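Local coordinates for microcin B17-processing protein McbD (Escherichia coli str. K-12 substr. MG1655, PDB 6GRH) that helps convert the inactive microcin B17 precursor peptide into the active antibiotic, probably as the YcaO-family cyclodehydratase component of the processing machinery, at residues Gln172-Tyr177 against Ala225-Tyr230. The protein carries 1 engineered substitution. Numbering follows the deposited sequence. Where two conformers were deposited one is given.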
loop_
_atom_site.group_PDB
_atom_site.type_symbol
_atom_site.label_atom_id
_atom_site.label_comp_id
_atom_site.label_asym_id
_atom_site.label_seq_id
_atom_site.Cartn_x
_atom_site.Cartn_y
_atom_site.Cartn_z
ATOM N N GLN E 172 6.228 41.985 32.353
ATOM C CA GLN E 172 6.593 43.007 33.342
ATOM C C GLN E 172 7.971 43.565 33.018
ATOM O O GLN E 172 8.159 44.797 33.046
ATOM C CB GLN E 172 6.533 42.492 34.780
ATOM C CG GLN E 172 5.165 41.980 35.223
ATOM C CD GLN E 172 4.078 43.020 35.177
ATOM O OE1 GLN E 172 4.304 44.206 35.508
ATOM N NE2 GLN E 172 2.875 42.588 34.804
ATOM N N SER E 173 8.909 42.685 32.658
ATOM C CA SER E 173 10.247 43.112 32.208
ATOM C C SER E 173 10.189 44.004 30.976
ATOM O O SER E 173 10.894 44.996 30.893
ATOM C CB SER E 173 11.177 41.923 31.925
ATOM O OG SER E 173 11.428 41.186 33.121
ATOM N N LEU E 174 9.338 43.658 30.033
ATOM C CA LEU E 174 9.225 44.407 28.788
ATOM C C LEU E 174 8.648 45.807 29.007
ATOM O O LEU E 174 9.114 46.763 28.385
ATOM C CB LEU E 174 8.340 43.646 27.806
ATOM C CG LEU E 174 8.003 44.340 26.481
ATOM C CD1 LEU E 174 9.238 44.565 25.612
ATOM C CD2 LEU E 174 6.947 43.552 25.735
ATOM N N LEU E 175 7.609 45.906 29.838
ATOM C CA LEU E 175 7.004 47.199 30.164
ATOM C C LEU E 175 7.956 48.136 30.889
ATOM O O LEU E 175 8.005 49.318 30.570
ATOM C CB LEU E 175 5.729 47.032 30.985
ATOM C CG LEU E 175 4.552 46.469 30.196
ATOM C CD1 LEU E 175 3.519 45.839 31.127
ATOM C CD2 LEU E 175 3.916 47.535 29.324
ATOM N N LEU E 176 8.715 47.620 31.853
ATOM C CA LEU E 176 9.716 48.444 32.533
ATOM C C LEU E 176 10.796 48.933 31.555
ATOM O O LEU E 176 11.164 50.113 31.571
ATOM C CB LEU E 176 10.353 47.711 33.710
ATOM C CG LEU E 176 11.112 48.690 34.610
ATOM C CD1 LEU E 176 10.136 49.633 35.301
ATOM C CD2 LEU E 176 11.971 47.968 35.635
ATOM N N TYR E 177 11.271 48.032 30.696
ATOM C CA TYR E 177 12.225 48.387 29.624
ATOM C C TYR E 177 11.649 49.432 28.666
ATOM O O TYR E 177 12.312 50.430 28.351
ATOM C CB TYR E 177 12.619 47.157 28.820
ATOM C CG TYR E 177 13.377 47.466 27.548
ATOM C CD1 TYR E 177 14.681 47.929 27.593
ATOM C CD2 TYR E 177 12.792 47.298 26.316
ATOM C CE1 TYR E 177 15.389 48.213 26.436
ATOM C CE2 TYR E 177 13.481 47.580 25.151
ATOM C CZ TYR E 177 14.778 48.029 25.212
ATOM O OH TYR E 177 15.455 48.298 24.058
ATOM N N ALA E 225 15.282 37.469 31.034
ATOM C CA ALA E 225 14.328 37.859 29.990
ATOM C C ALA E 225 15.147 38.428 28.863
ATOM O O ALA E 225 15.802 39.448 29.029
ATOM C CB ALA E 225 13.359 38.895 30.505
ATOM N N VAL E 226 15.154 37.759 27.727
ATOM C CA VAL E 226 15.986 38.187 26.616
ATOM C C VAL E 226 15.121 38.744 25.503
ATOM O O VAL E 226 14.221 38.058 25.039
ATOM C CB VAL E 226 16.876 37.035 26.118
ATOM C CG1 VAL E 226 17.651 37.450 24.879
ATOM C CG2 VAL E 226 17.854 36.635 27.227
ATOM N N LEU E 227 15.411 39.981 25.091
ATOM C CA LEU E 227 14.674 40.669 24.044
ATOM C C LEU E 227 15.565 40.684 22.828
ATOM O O LEU E 227 16.691 41.166 22.903
ATOM C CB LEU E 227 14.376 42.119 24.457
ATOM C CG LEU E 227 13.564 42.972 23.474
ATOM C CD1 LEU E 227 12.163 42.451 23.296
ATOM C CD2 LEU E 227 13.556 44.422 23.943
ATOM N N THR E 228 15.072 40.130 21.725
ATOM C CA THR E 228 15.771 40.171 20.446
ATOM C C THR E 228 15.046 41.201 19.586
ATOM O O THR E 228 13.807 41.242 19.568
ATOM C CB THR E 228 15.780 38.797 19.737
ATOM O OG1 THR E 228 14.543 38.118 19.986
ATOM C CG2 THR E 228 16.935 37.925 20.220
ATOM N N LEU E 229 15.820 42.021 18.884
ATOM C CA LEU E 229 15.295 43.100 18.053
ATOM C C LEU E 229 15.920 42.998 16.684
ATOM O O LEU E 229 17.110 42.711 16.562
ATOM C CB LEU E 229 15.645 44.450 18.677
ATOM C CG LEU E 229 14.960 44.788 19.995
ATOM C CD1 LEU E 229 15.478 46.126 20.504
ATOM C CD2 LEU E 229 13.444 44.819 19.850
ATOM N N TYR E 230 15.108 43.236 15.664
ATOM C CA TYR E 230 15.531 43.183 14.276
ATOM C C TYR E 230 15.000 44.406 13.567
ATOM O O TYR E 230 13.857 44.821 13.807
ATOM C CB TYR E 230 14.951 41.950 13.570
ATOM C CG TYR E 230 15.135 41.971 12.064
ATOM C CD1 TYR E 230 16.360 41.632 11.493
ATOM C CD2 TYR E 230 14.097 42.340 11.215
ATOM C CE1 TYR E 230 16.547 41.654 10.125
ATOM C CE2 TYR E 230 14.275 42.358 9.845
ATOM C CZ TYR E 230 15.508 42.014 9.308
ATOM O OH TYR E 230 15.704 42.012 7.953
#
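Ser173, Leu174 and Tyr177 on one side of helix 157-180 meet Ala225, Leu227 and Leu229 of strand 224-231, the two segment axes passing 9.6 Å apart with their N-to-C directions 58° apart. This is helix-on-sheet packing inside the YcaO domain: the strand lies between 210-215 and 241-248 in an antiparallel part of a mixed sheet, and Ala225, Leu227 and Leu229 point their side chains toward the helix while Val226 and Thr228 pack against helix 251-275. The backbones come closest where the side chains are smallest, Ser173 CA lying 7.0 Å from Ala225 CA. A serine suits this buried spot because its OG, 4.0 Å from Ala225 CB, hydrogen-bonds to Met169 O in the preceding helical turn and also to Leu218 N. Leucine fits at 227 because its branched end sends CD1 to Leu174 CD1, 4.3 Å away, and CD2 to the Tyr177 ring. With CG anti to the backbone N (chi1 169°), the tyrosine reaches from the helix over Leu227, whose side chain meets it at about a right angle; packing is tight here, Leu227 CD2 sitting obliquely to the ring, 3.4 Å from Tyr177 CE2. Tyrosine combines a long apolar ring with a hydroxyl that hydrogen-bonds to Thr306 OG1, and that same OH lies 4.2 Å from Leu229 CD1.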